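Local coordinates for protein peptidase S8 and S53, subtilisin, kexin, sedolisin (Mycobacterium smegmatis, PDB 4KG7) that probably cleaves peptide bonds as a subtilisin-like serine endopeptidase, the mycosin MycP3 of the ESX-3 type VII secretion system, at residues P7-Q12 with S253-Y258; A14-T19 with G196-Y201; T34-P39 with D310-L315; A202-D207 with T340-V345; V281-P286 with R347-A352. One frame throughout, in Å; residues are numbered along the deposited sequence.

How the interactions relate
Interactions 1, 2 and 4 lie close together on one side of the molecule and interaction 5 follows from interaction 4; interaction 3 stands apart, about 37 to 38 Å from those first three between centres. Interaction 1 lays the N-terminal extension on loop 253-258 and interaction 2 lays it on helix 193-205; the two touch where Trp-255 CZ2 is 3.5 Å from Gly-196 CA. The end of that helix meets helix 341-350 in interaction 4, and the second helix packs on strand 281-286 in interaction 5, about 16 Å away between centres. Interaction 3 is the one near the predicted catalytic triad: between side chains, Thr-35 is about 7 Å from His-104 and Leu-315 about 7 Å from Ser-319.

Interaction 1 of 5, residues P7-Q12 with S253-Y258; sequences PQVDPQ and SWWQPY
Pro-7 sits in a corner made by the indoles of Trp-254 and Trp-255, whose planes are steeply inclined to each other. Its CG lies over the centre of the six-membered ring of Trp-254, 3.9 Å from the centroid, while its CB stands almost straight above the six-membered ring of Trp-255, 3.7 Å from the centroid and 7° off the normal. Both are CH-pi contacts made through a face. Packing is tight: Pro-7 CG also comes within 3.1 Å of Trp-254 O. The two indole NE1 atoms both bond to Gln-192 OE1, which helps fix the corner.

Val-9 takes another side of Trp-255: its backbone N lies in the ring plane at the edge, and CG1, anti to the carbonyl carbon (chi1 -66°), is 3.9 Å from CZ3 of Trp-255. The same methyl meets the hydroxyl end of Tyr-258. A water ties this side together, 3.1 Å from Val-9 N and 2.7 Å from Tyr-258 OH, and two more bridge Pro-7 O and Gln-256 O. A proline in an aromatic corner thus lays the N-terminal extension on the surface loop between strands 248-251 and 259-265 of the subtilisin fold.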
# COMPACT_ATOMS: atom_id res chain seq x y z
N PRO A 7 7.67 5.99 17.06
CA PRO A 7 6.44 6.02 17.84
C PRO A 7 6.28 4.74 18.67
O PRO A 7 6.83 3.71 18.35
CB PRO A 7 5.34 6.15 16.78
CG PRO A 7 5.92 5.49 15.58
CD PRO A 7 7.38 5.88 15.61
N GLN A 8 5.56 4.88 19.77
CA GLN A 8 5.34 3.80 20.71
C GLN A 8 3.89 3.83 21.09
O GLN A 8 3.35 4.91 21.40
CB GLN A 8 6.18 4.09 21.93
CG GLN A 8 6.64 2.89 22.69
CD GLN A 8 7.87 3.23 23.49
OE1 GLN A 8 7.95 4.32 24.07
NE2 GLN A 8 8.85 2.34 23.49
N VAL A 9 3.24 2.67 21.13
CA VAL A 9 1.86 2.59 21.59
C VAL A 9 1.76 3.01 23.05
O VAL A 9 2.70 2.82 23.82
CB VAL A 9 1.23 1.19 21.44
CG1 VAL A 9 1.10 0.81 19.97
CG2 VAL A 9 2.01 0.13 22.21
N ASP A 10 0.62 3.60 23.39
CA ASP A 10 0.27 3.87 24.78
C ASP A 10 -0.57 2.69 25.26
O ASP A 10 -1.66 2.48 24.75
CB ASP A 10 -0.53 5.18 24.84
CG ASP A 10 -0.98 5.56 26.25
OD1 ASP A 10 -0.98 4.72 27.17
OD2 ASP A 10 -1.40 6.72 26.39
N PRO A 11 -0.05 1.87 26.19
CA PRO A 11 -0.80 0.66 26.58
C PRO A 11 -2.17 0.92 27.22
O PRO A 11 -2.98 0.00 27.28
CB PRO A 11 0.14 -0.08 27.54
CG PRO A 11 1.20 0.89 27.90
CD PRO A 11 1.25 1.97 26.86
N GLN A 12 -2.44 2.15 27.66
CA GLN A 12 -3.76 2.52 28.18
C GLN A 12 -4.80 2.79 27.09
O GLN A 12 -5.98 2.94 27.40
CB GLN A 12 -3.64 3.77 29.05
CG GLN A 12 -2.77 3.58 30.27
CD GLN A 12 -3.25 2.43 31.13
OE1 GLN A 12 -4.42 2.40 31.55
NE2 GLN A 12 -2.38 1.46 31.38
N SER A 253 3.43 4.37 7.74
CA SER A 253 4.80 3.80 7.67
C SER A 253 5.63 3.98 8.92
O SER A 253 6.41 3.10 9.27
CB SER A 253 5.59 4.37 6.49
OG SER A 253 5.20 3.77 5.28
N TRP A 254 5.50 5.12 9.59
CA TRP A 254 6.38 5.34 10.74
C TRP A 254 6.07 4.44 11.93
O TRP A 254 6.88 4.34 12.83
CB TRP A 254 6.44 6.81 11.11
CG TRP A 254 5.31 7.31 11.91
CD1 TRP A 254 3.98 7.04 11.74
CD2 TRP A 254 5.41 8.20 13.01
NE1 TRP A 254 3.25 7.73 12.69
CE2 TRP A 254 4.10 8.45 13.47
CE3 TRP A 254 6.49 8.83 13.64
CZ2 TRP A 254 3.84 9.30 14.55
CZ3 TRP A 254 6.24 9.67 14.72
CH2 TRP A 254 4.92 9.89 15.17
N TRP A 255 4.95 3.73 11.87
CA TRP A 255 4.56 2.80 12.94
C TRP A 255 5.31 1.48 12.86
O TRP A 255 4.72 0.40 12.84
CB TRP A 255 3.02 2.61 12.99
CG TRP A 255 2.35 3.66 13.80
CD1 TRP A 255 1.60 4.72 13.36
CD2 TRP A 255 2.40 3.76 15.21
NE1 TRP A 255 1.16 5.46 14.44
CE2 TRP A 255 1.64 4.89 15.59
CE3 TRP A 255 2.99 2.98 16.21
CZ2 TRP A 255 1.50 5.27 16.92
CZ3 TRP A 255 2.84 3.35 17.53
CH2 TRP A 255 2.10 4.48 17.87
N GLN A 256 6.63 1.54 12.95
CA GLN A 256 7.46 0.38 13.14
C GLN A 256 7.21 -0.14 14.56
O GLN A 256 7.02 0.64 15.51
CB GLN A 256 8.93 0.78 12.91
CG GLN A 256 9.17 1.31 11.51
CD GLN A 256 8.77 0.31 10.47
OE1 GLN A 256 9.29 -0.79 10.46
NE2 GLN A 256 7.75 0.64 9.68
N PRO A 257 7.22 -1.48 14.74
CA PRO A 257 7.51 -2.54 13.79
C PRO A 257 6.30 -3.16 13.10
O PRO A 257 6.44 -4.14 12.37
CB PRO A 257 8.19 -3.59 14.67
CG PRO A 257 7.42 -3.49 15.92
CD PRO A 257 7.16 -2.01 16.11
N TYR A 258 5.13 -2.59 13.29
CA TYR A 258 3.87 -3.22 12.87
C TYR A 258 3.63 -3.19 11.35
O TYR A 258 2.83 -3.97 10.84
CB TYR A 258 2.70 -2.55 13.58
CG TYR A 258 2.94 -2.43 15.06
CD1 TYR A 258 3.17 -3.57 15.87
CD2 TYR A 258 2.97 -1.21 15.67
CE1 TYR A 258 3.42 -3.43 17.22
CE2 TYR A 258 3.19 -1.07 17.02
CZ TYR A 258 3.42 -2.18 17.80
OH TYR A 258 3.64 -1.99 19.15
O HOH W 1 8.48 2.80 16.11
O HOH W 2 6.29 1.03 18.11
O HOH W 3 4.90 0.19 20.17

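Interaction 2 of 5, residues A14-T19 with G196-Y201; sequences APPPGT and GAALRY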
# COMPACT_ATOMS: atom_id res chain seq x y z
N ALA A 14 -7.00 1.71 23.94
CA ALA A 14 -7.55 0.55 23.24
C ALA A 14 -7.57 0.74 21.73
O ALA A 14 -7.65 1.85 21.24
CB ALA A 14 -8.95 0.25 23.74
N PRO A 15 -7.50 -0.37 20.98
CA PRO A 15 -7.78 -0.20 19.56
C PRO A 15 -9.23 0.27 19.37
O PRO A 15 -10.07 0.03 20.24
CB PRO A 15 -7.53 -1.59 18.97
CG PRO A 15 -7.53 -2.53 20.10
CD PRO A 15 -7.28 -1.77 21.36
N PRO A 16 -9.50 0.95 18.24
CA PRO A 16 -10.87 1.32 17.96
C PRO A 16 -11.67 0.11 17.50
O PRO A 16 -11.08 -0.92 17.14
CB PRO A 16 -10.71 2.33 16.83
CG PRO A 16 -9.56 1.78 16.07
CD PRO A 16 -8.62 1.22 17.09
N PRO A 17 -13.01 0.23 17.49
CA PRO A 17 -13.85 -0.72 16.75
C PRO A 17 -13.60 -0.66 15.24
O PRO A 17 -13.04 0.33 14.74
CB PRO A 17 -15.26 -0.25 17.09
CG PRO A 17 -15.13 1.21 17.29
CD PRO A 17 -13.79 1.38 17.97
N GLY A 18 -13.98 -1.71 14.51
CA GLY A 18 -13.89 -1.74 13.06
C GLY A 18 -15.14 -1.28 12.30
O GLY A 18 -15.29 -1.56 11.14
N THR A 19 -16.02 -0.54 12.97
CA THR A 19 -17.20 0.05 12.39
C THR A 19 -16.82 0.79 11.13
O THR A 19 -15.79 1.48 11.10
CB THR A 19 -17.81 1.07 13.39
OG1 THR A 19 -17.94 0.44 14.68
CG2 THR A 19 -19.16 1.61 12.96
N GLY A 196 -1.90 3.64 16.27
CA GLY A 196 -0.91 2.71 16.76
C GLY A 196 -1.53 1.47 17.38
O GLY A 196 -1.12 0.35 17.10
N ALA A 197 -2.55 1.67 18.20
CA ALA A 197 -3.24 0.55 18.85
C ALA A 197 -3.86 -0.39 17.81
O ALA A 197 -3.82 -1.61 17.96
CB ALA A 197 -4.29 1.04 19.82
N ALA A 198 -4.51 0.20 16.82
CA ALA A 198 -5.11 -0.58 15.74
C ALA A 198 -4.08 -1.41 14.98
O ALA A 198 -4.30 -2.60 14.68
CB ALA A 198 -5.84 0.36 14.80
N LEU A 199 -2.97 -0.78 14.61
CA LEU A 199 -1.92 -1.49 13.87
C LEU A 199 -1.29 -2.60 14.68
O LEU A 199 -1.04 -3.67 14.15
CB LEU A 199 -0.84 -0.51 13.42
CG LEU A 199 -1.33 0.58 12.42
CD1 LEU A 199 -0.32 1.70 12.39
CD2 LEU A 199 -1.59 0.03 11.02
N ARG A 200 -1.06 -2.35 15.96
CA ARG A 200 -0.57 -3.39 16.86
C ARG A 200 -1.54 -4.55 17.00
O ARG A 200 -1.14 -5.70 16.99
CB ARG A 200 -0.24 -2.79 18.23
CG ARG A 200 0.36 -3.80 19.19
CD ARG A 200 0.71 -3.16 20.52
NE ARG A 200 1.05 -4.15 21.55
CZ ARG A 200 0.16 -4.81 22.28
NH1 ARG A 200 -1.15 -4.69 22.08
NH2 ARG A 200 0.57 -5.66 23.21
N TYR A 201 -2.83 -4.25 17.16
CA TYR A 201 -3.87 -5.29 17.21
C TYR A 201 -3.86 -6.18 15.99
O TYR A 201 -3.84 -7.41 16.05
CB TYR A 201 -5.22 -4.63 17.40
CG TYR A 201 -6.41 -5.55 17.27
CD1 TYR A 201 -6.73 -6.43 18.28
CD2 TYR A 201 -7.18 -5.57 16.12
CE1 TYR A 201 -7.81 -7.29 18.16
CE2 TYR A 201 -8.28 -6.39 15.98
CZ TYR A 201 -8.58 -7.28 17.01
OH TYR A 201 -9.65 -8.12 16.95
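Extended backbone torsions (-63° and 155° at Pro-15) hold Ala-14 to Pro-17 in a polyproline II run, of which Ala-14, Pro-15 and Pro-16 touch helix 193-205. On the helix side Tyr-201 has CG anti to its backbone N (chi1 172°), which sends the phenol outward from the helix, obliquely to its axis, while CB faces Pro-15. The motif is thus a proline-rich extended segment packed on a helix, here part of the N-terminal extension of this subtilisin-fold protease.

Ala-197, Ala-198 and Tyr-201 form the receiving face, the first and last of them one helical turn apart. The CB of Ala-197 touches the backbone of the extension, 3.7 Å from Pro-15 N. Pro-15 reaches on to the next turn, its CG 4.1 Å from Tyr-201 CB, with the two side chains crossing at about a right angle. The small alanines let the proline backbone come close, to 4.7 Å between the CA atoms of Pro-15 and Ala-197. Beyond this pair of segments, Tyr-201 OH bonds to Asp-170 OD1, and Pro-16 also touches Ala-162 and Val-166 of helix 150-170. Pro-16 thus rests on both helices, its CD 3.7 Å from Ala-198 CB.

Interaction 3 of 5, residues T34-P39 with D310-L315; sequences TTSVLP and DRLVPL
Leu-38 and Leu-312 run past each other in opposite directions, and their flanks form the middle of the contact. The CD1 methyl of Leu-38 lies 3.7 Å from Leu-312 CB, and its other methyl, CD2, lies 3.9 Å from Pro-314 CG, so the fork lies alongside the strand and spans Leu-312 to Pro-314. Having CG anti to the backbone N (chi1 -173°) carries the fork of Leu-38 over to them. Leu-312 answers with CD1, which reaches back to the loop: Val-37 O is 3.6 Å from it, Pro-39 CD 3.9 Å and Ser-36 CB 4.0 Å. At the other end Thr-35 CG2 and Leu-315 CD2 just meet, 4.4 Å apart.

Strand 312-314 is an outer strand of a small three-stranded antiparallel sheet, paired to 301-306 through Val-313 and Leu-305. The loop 34-39 lies beside the same middle strand: Ser-36 makes backbone bonds to Asn-303 and Ala-304, and Leu-38 N donates to Asn-303 OD1. Both leucines also rest on Ala-304, so strand 301-306 probably helps to set their relative position. Thr-35 OG1 bonds to Ser-302 OG. Just before the loop, Cys-32 is joined to Cys-101 by a disulfide. Thr-35 and Leu-315 both touch Ser-107 of helix 104-113, the helix that begins with His-104 of the predicted charge relay.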
# COMPACT_ATOMS: atom_id res chain seq x y z
N THR A 34 -11.39 7.32 -14.31
CA THR A 34 -10.96 5.99 -14.64
C THR A 34 -9.56 6.02 -15.23
O THR A 34 -9.18 7.00 -15.88
CB THR A 34 -11.91 5.29 -15.62
OG1 THR A 34 -12.02 6.05 -16.83
CG2 THR A 34 -13.31 5.15 -14.99
N THR A 35 -8.82 4.94 -15.01
CA THR A 35 -7.51 4.76 -15.64
C THR A 35 -7.64 4.33 -17.10
O THR A 35 -8.61 3.67 -17.47
CB THR A 35 -6.67 3.72 -14.86
OG1 THR A 35 -7.43 2.51 -14.69
CG2 THR A 35 -6.32 4.24 -13.51
N SER A 36 -6.68 4.71 -17.92
CA SER A 36 -6.77 4.61 -19.37
C SER A 36 -5.47 4.04 -19.93
O SER A 36 -4.49 3.88 -19.22
CB SER A 36 -7.01 6.02 -20.02
OG SER A 36 -8.19 6.64 -19.49
N VAL A 37 -5.48 3.77 -21.22
CA VAL A 37 -4.28 3.35 -21.94
C VAL A 37 -3.51 4.57 -22.46
O VAL A 37 -4.05 5.38 -23.19
CB VAL A 37 -4.63 2.36 -23.08
CG1 VAL A 37 -3.41 1.95 -23.88
CG2 VAL A 37 -5.30 1.12 -22.50
N LEU A 38 -2.22 4.62 -22.15
CA LEU A 38 -1.36 5.68 -22.63
C LEU A 38 -1.07 5.48 -24.11
O LEU A 38 -0.55 4.44 -24.48
CB LEU A 38 -0.06 5.64 -21.81
CG LEU A 38 0.93 6.77 -22.02
CD1 LEU A 38 0.30 8.10 -21.62
CD2 LEU A 38 2.18 6.46 -21.19
N PRO A 39 -1.38 6.47 -24.97
CA PRO A 39 -1.11 6.24 -26.37
C PRO A 39 0.36 5.95 -26.67
O PRO A 39 1.26 6.51 -26.04
CB PRO A 39 -1.58 7.55 -27.02
CG PRO A 39 -2.69 8.01 -26.14
CD PRO A 39 -2.22 7.66 -24.76
N ASP A 310 -5.77 17.40 -18.60
CA ASP A 310 -6.26 16.14 -19.12
C ASP A 310 -5.28 15.44 -20.05
O ASP A 310 -5.71 14.71 -20.93
CB ASP A 310 -7.63 16.34 -19.81
CG ASP A 310 -8.76 16.33 -18.84
OD1 ASP A 310 -8.72 15.51 -17.86
OD2 ASP A 310 -9.69 17.11 -19.01
N ARG A 311 -3.99 15.63 -19.83
CA ARG A 311 -3.00 14.82 -20.55
C ARG A 311 -2.67 13.59 -19.73
O ARG A 311 -2.50 13.66 -18.51
CB ARG A 311 -1.73 15.63 -20.82
CG ARG A 311 -1.97 16.85 -21.68
CD ARG A 311 -2.61 16.55 -23.03
NE ARG A 311 -1.74 15.77 -23.92
CZ ARG A 311 -0.73 16.28 -24.62
NH1 ARG A 311 -0.44 17.58 -24.57
NH2 ARG A 311 -0.00 15.49 -25.41
N LEU A 312 -2.57 12.45 -20.41
CA LEU A 312 -2.33 11.20 -19.71
C LEU A 312 -0.86 11.08 -19.32
O LEU A 312 0.02 11.51 -20.05
CB LEU A 312 -2.74 10.01 -20.56
CG LEU A 312 -4.24 9.81 -20.75
CD1 LEU A 312 -4.46 8.63 -21.68
CD2 LEU A 312 -4.92 9.56 -19.41
N VAL A 313 -0.64 10.51 -18.14
CA VAL A 313 0.69 10.26 -17.62
C VAL A 313 0.73 8.84 -17.08
O VAL A 313 -0.31 8.29 -16.67
CB VAL A 313 1.07 11.27 -16.52
CG1 VAL A 313 1.11 12.68 -17.09
CG2 VAL A 313 0.11 11.17 -15.34
N PRO A 314 1.93 8.24 -17.05
CA PRO A 314 2.01 6.85 -16.56
C PRO A 314 1.65 6.73 -15.09
O PRO A 314 1.64 7.72 -14.33
CB PRO A 314 3.49 6.48 -16.80
CG PRO A 314 3.96 7.42 -17.83
CD PRO A 314 3.21 8.69 -17.60
N LEU A 315 1.29 5.52 -14.71
CA LEU A 315 1.04 5.20 -13.32
C LEU A 315 2.37 5.00 -12.63
O LEU A 315 3.13 4.10 -12.98
CB LEU A 315 0.18 3.95 -13.20
CG LEU A 315 -1.18 4.00 -13.91
CD1 LEU A 315 -1.97 2.71 -13.73
CD2 LEU A 315 -2.02 5.16 -13.44

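Interaction 4 of 5, residues A202-D207 with T340-V345; sequences AALEKD and TARQVV
Asp-207 reaches across to the start of helix 341-350, its OD1 2.8 Å from Ala-341 N. The N-H points almost straight at the oxygen, at 172°, yet it arrives from above the carboxylate, 36° out of its plane. Asp-207 is the first residue beyond helix 193-205 to leave helical torsions and has a positive phi; with CG anti to its backbone N (chi1 -167°), the carboxylate extends toward the other helix. Its second oxygen, OD2, forms a salt bridge with Arg-333, and the two grips together hold the group in place. Ala-341 turns its CB to the same residue, 3.6 Å from Asp-207 O.

Thr-340 is the N-cap residue of helix 341-350 and forms a capping box with Gln-343. Its OG1, set between the backbone N and the carbonyl carbon, accepts from Gln-343 N at 3.1 Å; in return Thr-340 N donates to Gln-343 OE1 at 2.9 Å, in the carbonyl plane and on a lone pair. The start of helix 341-350 would probably favour the negative charge of Asp-207, which comes from the turn after helix 193-205. Arg-342 N goes to a water at 3.0 Å, which also donates weakly to Asp-207 OD1.

Farther out, the extended Arg-342 chain brings one face of its guanidinium against Leu-204. The CD2 methyl of Leu-204 lies over the centre of the flat group, 3.6 Å from Arg-342 CZ, while its CD1 stands 3.8 Å from Arg-342 NH2. Leu-204 also packs on Tyr-258.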
# COMPACT_ATOMS: atom_id res chain seq x y z
N ALA A 202 -3.82 -5.54 14.82
CA ALA A 202 -3.86 -6.27 13.57
C ALA A 202 -2.58 -7.07 13.35
O ALA A 202 -2.64 -8.19 12.87
CB ALA A 202 -4.11 -5.33 12.39
N ALA A 203 -1.43 -6.48 13.70
CA ALA A 203 -0.15 -7.14 13.41
C ALA A 203 0.21 -8.26 14.38
O ALA A 203 0.80 -9.22 13.94
CB ALA A 203 0.98 -6.15 13.35
N LEU A 204 -0.18 -8.12 15.64
CA LEU A 204 0.22 -9.10 16.66
C LEU A 204 -0.95 -10.04 17.00
O LEU A 204 -0.95 -11.22 16.58
CB LEU A 204 0.80 -8.36 17.89
CG LEU A 204 2.08 -7.56 17.64
CD1 LEU A 204 2.65 -7.10 18.98
CD2 LEU A 204 3.10 -8.30 16.82
N GLU A 205 -1.99 -9.53 17.64
CA GLU A 205 -3.09 -10.39 18.05
C GLU A 205 -3.73 -11.07 16.85
O GLU A 205 -4.03 -12.27 16.91
CB GLU A 205 -4.15 -9.61 18.80
CG GLU A 205 -5.33 -10.49 19.19
CD GLU A 205 -6.28 -9.86 20.18
OE1 GLU A 205 -5.91 -8.87 20.84
OE2 GLU A 205 -7.43 -10.38 20.32
N LYS A 206 -3.93 -10.32 15.75
CA LYS A 206 -4.55 -10.92 14.57
C LYS A 206 -3.52 -11.42 13.55
O LYS A 206 -3.91 -12.01 12.54
CB LYS A 206 -5.54 -9.96 13.92
CG LYS A 206 -6.65 -9.46 14.86
CD LYS A 206 -7.53 -10.56 15.42
CE LYS A 206 -8.35 -11.24 14.34
NZ LYS A 206 -9.29 -12.27 14.90
N ASP A 207 -2.24 -11.18 13.80
CA ASP A 207 -1.16 -11.81 13.05
C ASP A 207 -1.18 -11.47 11.57
O ASP A 207 -0.80 -12.30 10.73
CB ASP A 207 -1.18 -13.35 13.23
CG ASP A 207 0.11 -14.02 12.73
OD1 ASP A 207 1.21 -13.54 13.05
OD2 ASP A 207 0.00 -15.05 12.03
N THR A 340 4.38 -16.81 11.37
CA THR A 340 3.76 -15.57 11.91
C THR A 340 4.05 -14.39 10.98
O THR A 340 4.93 -14.46 10.14
CB THR A 340 4.32 -15.23 13.30
OG1 THR A 340 5.71 -14.90 13.17
CG2 THR A 340 4.12 -16.38 14.24
N ALA A 341 3.33 -13.31 11.20
CA ALA A 341 3.56 -12.10 10.43
C ALA A 341 4.99 -11.63 10.62
O ALA A 341 5.62 -11.21 9.66
CB ALA A 341 2.59 -11.00 10.83
N ARG A 342 5.53 -11.72 11.84
CA ARG A 342 6.92 -11.25 12.03
C ARG A 342 7.87 -12.12 11.20
O ARG A 342 8.83 -11.61 10.60
CB ARG A 342 7.37 -11.29 13.47
CG ARG A 342 6.71 -10.31 14.41
CD ARG A 342 7.20 -10.57 15.79
NE ARG A 342 6.89 -9.56 16.80
CZ ARG A 342 6.18 -9.78 17.90
NH1 ARG A 342 5.65 -10.96 18.18
NH2 ARG A 342 6.05 -8.79 18.77
N GLN A 343 7.62 -13.43 11.18
CA GLN A 343 8.48 -14.34 10.41
C GLN A 343 8.38 -14.03 8.93
O GLN A 343 9.37 -14.09 8.22
CB GLN A 343 8.12 -15.80 10.68
CG GLN A 343 8.59 -16.30 12.03
CD GLN A 343 8.09 -17.72 12.31
OE1 GLN A 343 6.89 -17.97 12.35
NE2 GLN A 343 9.02 -18.64 12.53
N VAL A 344 7.18 -13.68 8.46
CA VAL A 344 6.99 -13.39 7.05
C VAL A 344 7.72 -12.12 6.66
O VAL A 344 8.41 -12.08 5.63
CB VAL A 344 5.48 -13.27 6.70
CG1 VAL A 344 5.28 -12.75 5.28
CG2 VAL A 344 4.77 -14.60 6.88
N VAL A 345 7.61 -11.09 7.50
CA VAL A 345 8.31 -9.84 7.24
C VAL A 345 9.84 -10.09 7.22
O VAL A 345 10.54 -9.62 6.36
CB VAL A 345 7.89 -8.74 8.23
CG1 VAL A 345 8.84 -7.54 8.14
CG2 VAL A 345 6.45 -8.32 7.97
O HOH W 4 3.81 -11.77 14.32

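Interaction 5 of 5, residues V281-P286 with R347-A352; sequences VGIAAP and RLTTTA
The C-terminal end of helix 341-350 packs on strand 281-286, an outermost strand of the seven-stranded parallel sheet at the heart of the subtilisin fold, and Ile-283 makes most of the contact. Its CG1 is anti to the backbone N (chi1 -161°) and the chain continues extended to CD1, so the end of the side chain reaches the last turn of the helix. There CD1 meets the backbone, 3.5 Å from Leu-348 O, and also the side chain, 4.0 Å from Leu-348 CB. Lower on the same branch, Ile-283 CG1 comes within 4.2 Å of Ala-352 CB, just past the helix end.

Thr-349 adds a second touch beside it: its CG2 methyl is 3.7 Å from Gly-282 O, whereas its OG1 bonds back to Val-345 O within the helix. The polar hydroxyl is thereby satisfied without the strand. Thr-351 does likewise, OG1 donating at 2.7 Å to Arg-347 O in the plane of that carbonyl, which ties the exit of the helix to its preceding turn.

Around the pair, Ile-283 and Leu-348 both lean on Leu-260 of the neighbouring strand 259-265, and Leu-348 also on Val-328 of helix 318-335. Buried apolar packing of a helix on the margin of a parallel sheet, as here, is typical of the three-layer alpha/beta architecture of subtilases.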
# COMPACT_ATOMS: atom_id res chain seq x y z
N VAL A 281 11.65 2.93 6.22
CA VAL A 281 11.54 2.17 4.96
C VAL A 281 12.25 0.83 5.12
O VAL A 281 13.41 0.78 5.54
CB VAL A 281 12.06 2.92 3.74
CG1 VAL A 281 11.88 2.06 2.49
CG2 VAL A 281 11.30 4.24 3.57
N GLY A 282 11.53 -0.26 4.81
CA GLY A 282 12.02 -1.62 5.04
C GLY A 282 12.34 -2.46 3.81
O GLY A 282 13.12 -3.41 3.88
N ILE A 283 11.77 -2.09 2.67
CA ILE A 283 11.89 -2.93 1.48
C ILE A 283 11.43 -2.07 0.31
O ILE A 283 10.93 -0.95 0.51
CB ILE A 283 11.01 -4.20 1.65
CG1 ILE A 283 11.42 -5.34 0.69
CG2 ILE A 283 9.55 -3.86 1.52
CD1 ILE A 283 10.82 -6.67 1.08
N ALA A 284 11.58 -2.57 -0.91
CA ALA A 284 11.11 -1.84 -2.08
C ALA A 284 10.55 -2.77 -3.12
O ALA A 284 10.74 -3.98 -3.05
CB ALA A 284 12.22 -1.01 -2.68
N ALA A 285 9.85 -2.19 -4.09
CA ALA A 285 9.38 -2.97 -5.25
C ALA A 285 9.16 -2.02 -6.44
O ALA A 285 9.20 -0.81 -6.29
CB ALA A 285 8.11 -3.75 -4.89
N PRO A 286 8.94 -2.56 -7.63
CA PRO A 286 8.76 -1.66 -8.78
C PRO A 286 7.62 -0.66 -8.60
O PRO A 286 6.52 -1.05 -8.19
CB PRO A 286 8.50 -2.62 -9.94
CG PRO A 286 9.27 -3.85 -9.51
CD PRO A 286 8.91 -3.96 -8.06
N ARG A 347 11.40 -12.83 6.49
CA ARG A 347 11.72 -13.57 5.28
C ARG A 347 11.78 -12.61 4.07
O ARG A 347 12.63 -12.75 3.19
CB ARG A 347 10.66 -14.64 5.12
CG ARG A 347 10.74 -15.50 3.89
CD ARG A 347 9.82 -16.70 4.04
NE ARG A 347 10.43 -17.76 4.85
CZ ARG A 347 11.18 -18.75 4.38
NH1 ARG A 347 11.48 -18.84 3.08
NH2 ARG A 347 11.67 -19.64 5.22
N LEU A 348 10.83 -11.68 4.00
CA LEU A 348 10.80 -10.75 2.88
C LEU A 348 12.02 -9.85 2.90
O LEU A 348 12.66 -9.60 1.86
CB LEU A 348 9.53 -9.92 2.95
CG LEU A 348 8.23 -10.68 2.64
CD1 LEU A 348 7.04 -9.80 2.92
CD2 LEU A 348 8.19 -11.18 1.21
N THR A 349 12.34 -9.31 4.07
CA THR A 349 13.45 -8.35 4.13
C THR A 349 14.81 -9.04 4.05
O THR A 349 15.72 -8.53 3.40
CB THR A 349 13.39 -7.44 5.35
OG1 THR A 349 13.45 -8.23 6.55
CG2 THR A 349 12.15 -6.60 5.37
N THR A 350 14.97 -10.19 4.68
CA THR A 350 16.29 -10.83 4.71
C THR A 350 16.68 -11.39 3.35
O THR A 350 17.87 -11.61 3.08
CB THR A 350 16.34 -11.94 5.78
OG1 THR A 350 15.48 -13.00 5.42
CG2 THR A 350 15.95 -11.41 7.10
N THR A 351 15.69 -11.59 2.47
CA THR A 351 15.96 -12.13 1.12
C THR A 351 15.88 -11.08 0.01
O THR A 351 16.04 -11.41 -1.16
CB THR A 351 15.00 -13.29 0.74
OG1 THR A 351 13.64 -12.82 0.68
CG2 THR A 351 15.11 -14.43 1.75
N ALA A 352 15.67 -9.83 0.38
CA ALA A 352 15.58 -8.76 -0.63
C ALA A 352 16.98 -8.50 -1.22
O ALA A 352 18.00 -8.93 -0.66
CB ALA A 352 15.00 -7.51 0.00